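Local coordinates for piwi domain-containing protein (Vanderwaltozyma polyspora, PDB 5THE) that probably binds a small guide RNA, gripping its 5' end in the C-terminal lobe of a budding-yeast Argonaute built around an RNase H-like Piwi domain, at residues A198-K210 / C499-E511. Sequence-based numbering, arbitrary orientation.
Sequences AVYDRLKYITDLK and CTRATCFFKAGFE. With nucleotides of chain B.
Arg501 reaches Asp208 where helices 198-210 and 499-511 cross nearly at right angles, axes 8.3 Å apart, at the Argonaute pocket for the guide 5' phosphate. Bent at chi2 and chi3, the arginine brings NH1 to within 2.8 Å of Asp208 OD2, a salt bridge to the syn lone pair of a carboxylate turned 25° from the guanidinium. Lys204 lays CD and CE over one guanidinium face, CE toward its rim, and gives NZ to OP1 of U1 of chain B, while the Tyr200 hydroxyl donates to OP3 at 2.6 Å. U1 C5 lies over the centre of one Tyr200 ring face, Lys204 CG over the opposite face. Lys204, with Arg501 NH2 3.4 Å from OP3, probably helps balance the phosphate charge. Away from the RNA the crossing is mixed: Asp201 OD1 lies 3.2 Å from Cys504 SG and OD2 meets Lys507 CE, whereas Ala508 CB presses on Tyr205 CB at 3.5 Å and Leu209 CD1 makes a CH-pi contact over one Phe505 face. Farther out, Arg202 NH1 bonds Ala508 O weakly, while its NE forms a salt bridge with Glu171 OE1. Asn215 bonds both Lys204 NZ and Asp208 OD1; one water bridges them too, accepting from Lys204 NZ at 3.0 Å and probably donating to Asp208 OD1 at 2.7 Å.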
loop_
_atom_site.group_PDB
_atom_site.type_symbol
_atom_site.label_atom_id
_atom_site.label_comp_id
_atom_site.label_asym_id
_atom_site.label_seq_id
_atom_site.Cartn_x
_atom_site.Cartn_y
_atom_site.Cartn_z
ATOM N N ALA A 198 -21.863 -1.035 -3.668
ATOM C CA ALA A 198 -22.327 -1.904 -4.746
ATOM C C ALA A 198 -21.957 -1.323 -6.099
ATOM O O ALA A 198 -21.576 -2.060 -7.017
ATOM C CB ALA A 198 -23.840 -2.118 -4.658
ATOM N N VAL A 199 -22.073 -0.000 -6.242
ATOM C CA VAL A 199 -21.697 0.639 -7.494
ATOM C C VAL A 199 -20.180 0.660 -7.644
ATOM O O VAL A 199 -19.648 0.321 -8.706
ATOM C CB VAL A 199 -22.292 2.050 -7.581
ATOM C CG1 VAL A 199 -21.537 2.856 -8.597
ATOM C CG2 VAL A 199 -23.776 1.976 -7.994
ATOM N N TYR A 200 -19.460 1.027 -6.573
ATOM C CA TYR A 200 -17.999 1.080 -6.647
ATOM C C TYR A 200 -17.405 -0.298 -6.929
ATOM O O TYR A 200 -16.491 -0.434 -7.753
ATOM C CB TYR A 200 -17.433 1.648 -5.348
ATOM C CG TYR A 200 -15.933 1.667 -5.264
ATOM C CD1 TYR A 200 -15.231 0.595 -4.720
ATOM C CD2 TYR A 200 -15.204 2.777 -5.701
ATOM C CE1 TYR A 200 -13.843 0.623 -4.627
ATOM C CE2 TYR A 200 -13.829 2.810 -5.611
ATOM C CZ TYR A 200 -13.148 1.742 -5.072
ATOM O OH TYR A 200 -11.764 1.786 -4.987
ATOM N N ASP A 201 -17.889 -1.329 -6.222
ATOM C CA ASP A 201 -17.376 -2.684 -6.416
ATOM C C ASP A 201 -17.531 -3.119 -7.859
ATOM O O ASP A 201 -16.600 -3.661 -8.464
ATOM C CB ASP A 201 -18.108 -3.675 -5.506
ATOM C CG ASP A 201 -17.757 -3.505 -4.044
ATOM O OD1 ASP A 201 -16.833 -2.730 -3.736
ATOM O OD2 ASP A 201 -18.397 -4.169 -3.205
ATOM N N ARG A 202 -18.715 -2.880 -8.425
ATOM C CA ARG A 202 -18.980 -3.279 -9.795
ATOM C C ARG A 202 -18.143 -2.473 -10.783
ATOM O O ARG A 202 -17.671 -3.016 -11.787
ATOM C CB ARG A 202 -20.471 -3.125 -10.090
ATOM C CG ARG A 202 -20.894 -3.773 -11.383
ATOM C CD ARG A 202 -20.940 -5.273 -11.220
ATOM N NE ARG A 202 -21.362 -5.943 -12.440
ATOM C CZ ARG A 202 -21.509 -7.260 -12.555
ATOM N NH1 ARG A 202 -21.288 -8.052 -11.515
ATOM N NH2 ARG A 202 -21.879 -7.786 -13.710
ATOM N N LEU A 203 -17.961 -1.176 -10.527
ATOM C CA LEU A 203 -17.094 -0.373 -11.394
ATOM C C LEU A 203 -15.682 -0.937 -11.448
ATOM O O LEU A 203 -15.086 -1.034 -12.528
ATOM C CB LEU A 203 -17.047 1.071 -10.911
ATOM C CG LEU A 203 -18.216 1.960 -11.316
ATOM C CD1 LEU A 203 -18.039 3.321 -10.702
ATOM C CD2 LEU A 203 -18.328 2.058 -12.839
ATOM N N LYS A 204 -15.130 -1.305 -10.294
ATOM C CA LYS A 204 -13.793 -1.882 -10.274
ATOM C C LYS A 204 -13.792 -3.286 -10.859
ATOM O O LYS A 204 -12.867 -3.662 -11.588
ATOM C CB LYS A 204 -13.250 -1.869 -8.846
ATOM C CG LYS A 204 -13.053 -0.448 -8.301
ATOM C CD LYS A 204 -12.077 0.355 -9.177
ATOM C CE LYS A 204 -11.643 1.639 -8.477
ATOM N NZ LYS A 204 -10.669 2.448 -9.299
ATOM N N TYR A 205 -14.836 -4.063 -10.572
ATOM C CA TYR A 205 -14.950 -5.397 -11.143
ATOM C C TYR A 205 -14.922 -5.349 -12.662
ATOM O O TYR A 205 -14.215 -6.124 -13.308
ATOM C CB TYR A 205 -16.236 -6.041 -10.652
ATOM C CG TYR A 205 -16.530 -7.394 -11.238
ATOM C CD1 TYR A 205 -15.904 -8.526 -10.742
ATOM C CD2 TYR A 205 -17.462 -7.547 -12.259
ATOM C CE1 TYR A 205 -16.186 -9.777 -11.251
ATOM C CE2 TYR A 205 -17.748 -8.796 -12.781
ATOM C CZ TYR A 205 -17.102 -9.906 -12.269
ATOM O OH TYR A 205 -17.366 -11.160 -12.765
ATOM N N ILE A 206 -15.686 -4.433 -13.248
ATOM C CA ILE A 206 -15.704 -4.298 -14.696
ATOM C C ILE A 206 -14.391 -3.723 -15.197
ATOM O O ILE A 206 -13.774 -4.254 -16.128
ATOM C CB ILE A 206 -16.888 -3.422 -15.120
ATOM C CG1 ILE A 206 -18.210 -4.149 -14.843
ATOM C CG2 ILE A 206 -16.770 -3.038 -16.569
ATOM C CD1 ILE A 206 -19.406 -3.192 -14.828
ATOM N N THR A 207 -13.946 -2.624 -14.590
ATOM C CA THR A 207 -12.882 -1.847 -15.210
ATOM C C THR A 207 -11.502 -2.411 -14.887
ATOM O O THR A 207 -10.653 -2.498 -15.783
ATOM C CB THR A 207 -13.004 -0.390 -14.784
ATOM O OG1 THR A 207 -14.378 0.004 -14.909
ATOM C CG2 THR A 207 -12.151 0.493 -15.683
ATOM N N ASP A 208 -11.251 -2.789 -13.627
ATOM C CA ASP A 208 -9.988 -3.456 -13.303
ATOM C C ASP A 208 -9.993 -4.883 -13.827
ATOM O O ASP A 208 -9.132 -5.284 -14.619
ATOM C CB ASP A 208 -9.734 -3.505 -11.791
ATOM C CG ASP A 208 -9.569 -2.144 -11.135
ATOM O OD1 ASP A 208 -9.358 -1.112 -11.822
ATOM O OD2 ASP A 208 -9.641 -2.134 -9.882
ATOM N N LEU A 209 -10.959 -5.679 -13.375
ATOM C CA LEU A 209 -10.834 -7.121 -13.526
ATOM C C LEU A 209 -11.198 -7.577 -14.940
ATOM O O LEU A 209 -10.457 -8.349 -15.556
ATOM C CB LEU A 209 -11.686 -7.814 -12.458
ATOM C CG LEU A 209 -11.672 -9.341 -12.427
ATOM C CD1 LEU A 209 -11.893 -9.797 -11.018
ATOM C CD2 LEU A 209 -12.754 -9.903 -13.354
ATOM N N LYS A 210 -12.326 -7.105 -15.479
ATOM C CA LYS A 210 -12.716 -7.525 -16.822
ATOM C C LYS A 210 -11.834 -6.884 -17.894
ATOM O O LYS A 210 -11.281 -7.585 -18.749
ATOM C CB LYS A 210 -14.196 -7.213 -17.068
ATOM C CG LYS A 210 -15.160 -8.142 -16.320
ATOM C CD LYS A 210 -14.629 -9.577 -16.331
ATOM C CE LYS A 210 -15.718 -10.614 -16.575
ATOM N NZ LYS A 210 -16.737 -10.602 -15.496
ATOM N N CYS A 499 -5.919 -6.745 -0.836
ATOM C CA CYS A 499 -6.947 -7.617 -0.271
ATOM C C CYS A 499 -8.317 -6.967 -0.315
ATOM O O CYS A 499 -9.323 -7.631 -0.609
ATOM C CB CYS A 499 -6.612 -7.962 1.171
ATOM S SG CYS A 499 -5.770 -9.486 1.379
ATOM N N THR A 500 -8.389 -5.676 0.011
ATOM C CA THR A 500 -9.672 -4.984 -0.036
ATOM C C THR A 500 -10.193 -4.912 -1.462
ATOM O O THR A 500 -11.383 -5.148 -1.704
ATOM C CB THR A 500 -9.536 -3.589 0.572
ATOM O OG1 THR A 500 -9.167 -3.743 1.932
ATOM C CG2 THR A 500 -10.860 -2.786 0.487
ATOM N N ARG A 501 -9.315 -4.612 -2.424
ATOM C CA ARG A 501 -9.776 -4.567 -3.807
ATOM C C ARG A 501 -10.197 -5.952 -4.285
ATOM O O ARG A 501 -11.181 -6.092 -5.021
ATOM C CB ARG A 501 -8.693 -3.991 -4.719
ATOM C CG ARG A 501 -9.109 -3.991 -6.207
ATOM C CD ARG A 501 -10.381 -3.146 -6.426
ATOM N NE ARG A 501 -10.242 -1.877 -5.729
ATOM C CZ ARG A 501 -9.560 -0.842 -6.207
ATOM N NH1 ARG A 501 -9.001 -0.919 -7.406
ATOM N NH2 ARG A 501 -9.423 0.259 -5.480
ATOM N N ALA A 502 -9.454 -6.990 -3.888
ATOM C CA ALA A 502 -9.848 -8.346 -4.252
ATOM C C ALA A 502 -11.207 -8.702 -3.655
ATOM O O ALA A 502 -11.983 -9.436 -4.276
ATOM C CB ALA A 502 -8.777 -9.332 -3.799
ATOM N N THR A 503 -11.509 -8.174 -2.467
ATOM C CA THR A 503 -12.827 -8.346 -1.863
ATOM C C THR A 503 -13.913 -7.675 -2.700
ATOM O O THR A 503 -14.983 -8.258 -2.913
ATOM C CB THR A 503 -12.807 -7.796 -0.438
ATOM O OG1 THR A 503 -11.799 -8.487 0.320
ATOM C CG2 THR A 503 -14.151 -7.966 0.242
ATOM N N CYS A 504 -13.660 -6.447 -3.180
ATOM C CA CYS A 504 -14.561 -5.829 -4.159
ATOM C C CYS A 504 -14.893 -6.789 -5.290
ATOM O O CYS A 504 -16.062 -6.953 -5.664
ATOM C CB CYS A 504 -13.933 -4.563 -4.746
ATOM S SG CYS A 504 -13.667 -3.245 -3.576
ATOM N N PHE A 505 -13.863 -7.414 -5.873
ATOM C CA PHE A 505 -14.088 -8.321 -6.991
ATOM C C PHE A 505 -14.949 -9.501 -6.559
ATOM O O PHE A 505 -15.887 -9.888 -7.263
ATOM C CB PHE A 505 -12.758 -8.830 -7.551
ATOM C CG PHE A 505 -11.845 -7.754 -8.066
ATOM C CD1 PHE A 505 -12.344 -6.541 -8.513
ATOM C CD2 PHE A 505 -10.473 -7.975 -8.110
ATOM C CE1 PHE A 505 -11.487 -5.557 -8.997
ATOM C CE2 PHE A 505 -9.606 -7.002 -8.598
ATOM C CZ PHE A 505 -10.119 -5.791 -9.046
ATOM N N PHE A 506 -14.628 -10.094 -5.401
ATOM C CA PHE A 506 -15.401 -11.230 -4.908
ATOM C C PHE A 506 -16.861 -10.843 -4.719
ATOM O O PHE A 506 -17.774 -11.551 -5.173
ATOM C CB PHE A 506 -14.801 -11.732 -3.594
ATOM C CG PHE A 506 -15.510 -12.936 -3.013
ATOM C CD1 PHE A 506 -16.703 -12.797 -2.320
ATOM C CD2 PHE A 506 -14.960 -14.198 -3.136
ATOM C CE1 PHE A 506 -17.345 -13.892 -1.785
ATOM C CE2 PHE A 506 -15.597 -15.296 -2.597
ATOM C CZ PHE A 506 -16.788 -15.143 -1.926
ATOM N N LYS A 507 -17.089 -9.695 -4.077
ATOM C CA LYS A 507 -18.440 -9.248 -3.754
ATOM C C LYS A 507 -19.236 -8.873 -5.001
ATOM O O LYS A 507 -20.448 -9.118 -5.059
ATOM C CB LYS A 507 -18.374 -8.068 -2.782
ATOM C CG LYS A 507 -18.054 -8.474 -1.351
ATOM C CD LYS A 507 -17.728 -7.255 -0.473
ATOM C CE LYS A 507 -18.790 -6.175 -0.572
ATOM N NZ LYS A 507 -20.043 -6.551 0.129
ATOM N N ALA A 508 -18.593 -8.259 -5.997
ATOM C CA ALA A 508 -19.328 -7.829 -7.185
ATOM C C ALA A 508 -19.875 -9.001 -7.995
ATOM O O ALA A 508 -20.823 -8.821 -8.765
ATOM C CB ALA A 508 -18.443 -6.970 -8.085
ATOM N N GLY A 509 -19.296 -10.186 -7.851
ATOM C CA GLY A 509 -19.738 -11.324 -8.633
ATOM C C GLY A 509 -20.440 -12.370 -7.797
ATOM O O GLY A 509 -20.883 -13.398 -8.316
ATOM N N PHE A 510 -20.563 -12.100 -6.498
ATOM C CA PHE A 510 -20.965 -13.143 -5.561
ATOM C C PHE A 510 -22.418 -13.540 -5.740
ATOM O O PHE A 510 -22.759 -14.721 -5.622
ATOM C CB PHE A 510 -20.729 -12.673 -4.139
ATOM C CG PHE A 510 -21.200 -13.644 -3.102
ATOM C CD1 PHE A 510 -20.494 -14.812 -2.861
ATOM C CD2 PHE A 510 -22.341 -13.379 -2.352
ATOM C CE1 PHE A 510 -20.918 -15.701 -1.882
ATOM C CE2 PHE A 510 -22.772 -14.261 -1.368
ATOM C CZ PHE A 510 -22.056 -15.420 -1.128
ATOM N N GLU A 511 -23.289 -12.567 -5.995
ATOM C CA GLU A 511 -24.710 -12.877 -6.116
ATOM C C GLU A 511 -24.939 -13.876 -7.242
ATOM O O GLU A 511 -25.599 -14.908 -7.052
ATOM C CB GLU A 511 -25.514 -11.588 -6.323
ATOM C CG GLU A 511 -24.959 -10.617 -7.390
ATOM C CD GLU A 511 -23.931 -9.615 -6.848
ATOM O OE1 GLU A 511 -24.061 -8.410 -7.163
ATOM O OE2 GLU A 511 -23.000 -10.038 -6.130
ATOM O OP3 U B 1 -9.993 3.573 -5.701
ATOM P P U B 1 -10.229 4.873 -6.358
ATOM O OP1 U B 1 -10.495 4.659 -7.801
ATOM O OP2 U B 1 -9.149 5.805 -5.996
ATOM O "O5'" U B 1 -11.578 5.455 -5.783
ATOM C "C5'" U B 1 -11.620 6.147 -4.543
ATOM C "C4'" U B 1 -12.872 6.968 -4.481
ATOM O "O4'" U B 1 -14.033 6.085 -4.513
ATOM C "C3'" U B 1 -13.024 7.850 -3.250
ATOM O "O3'" U B 1 -13.557 9.112 -3.653
ATOM C "C2'" U B 1 -14.034 7.087 -2.390
ATOM O "O2'" U B 1 -14.800 7.897 -1.524
ATOM C "C1'" U B 1 -14.908 6.408 -3.446
ATOM N N1 U B 1 -15.543 5.163 -2.966
ATOM C C2 U B 1 -16.911 5.073 -3.021
ATOM O O2 U B 1 -17.587 5.970 -3.477
ATOM N N3 U B 1 -17.458 3.904 -2.545
ATOM C C4 U B 1 -16.762 2.827 -2.026
ATOM O O4 U B 1 -17.382 1.829 -1.644
ATOM C C5 U B 1 -15.342 2.996 -1.986
ATOM C C6 U B 1 -14.798 4.133 -2.439
HETATM O O HOH W 1 -8.397 0.765 -10.164
#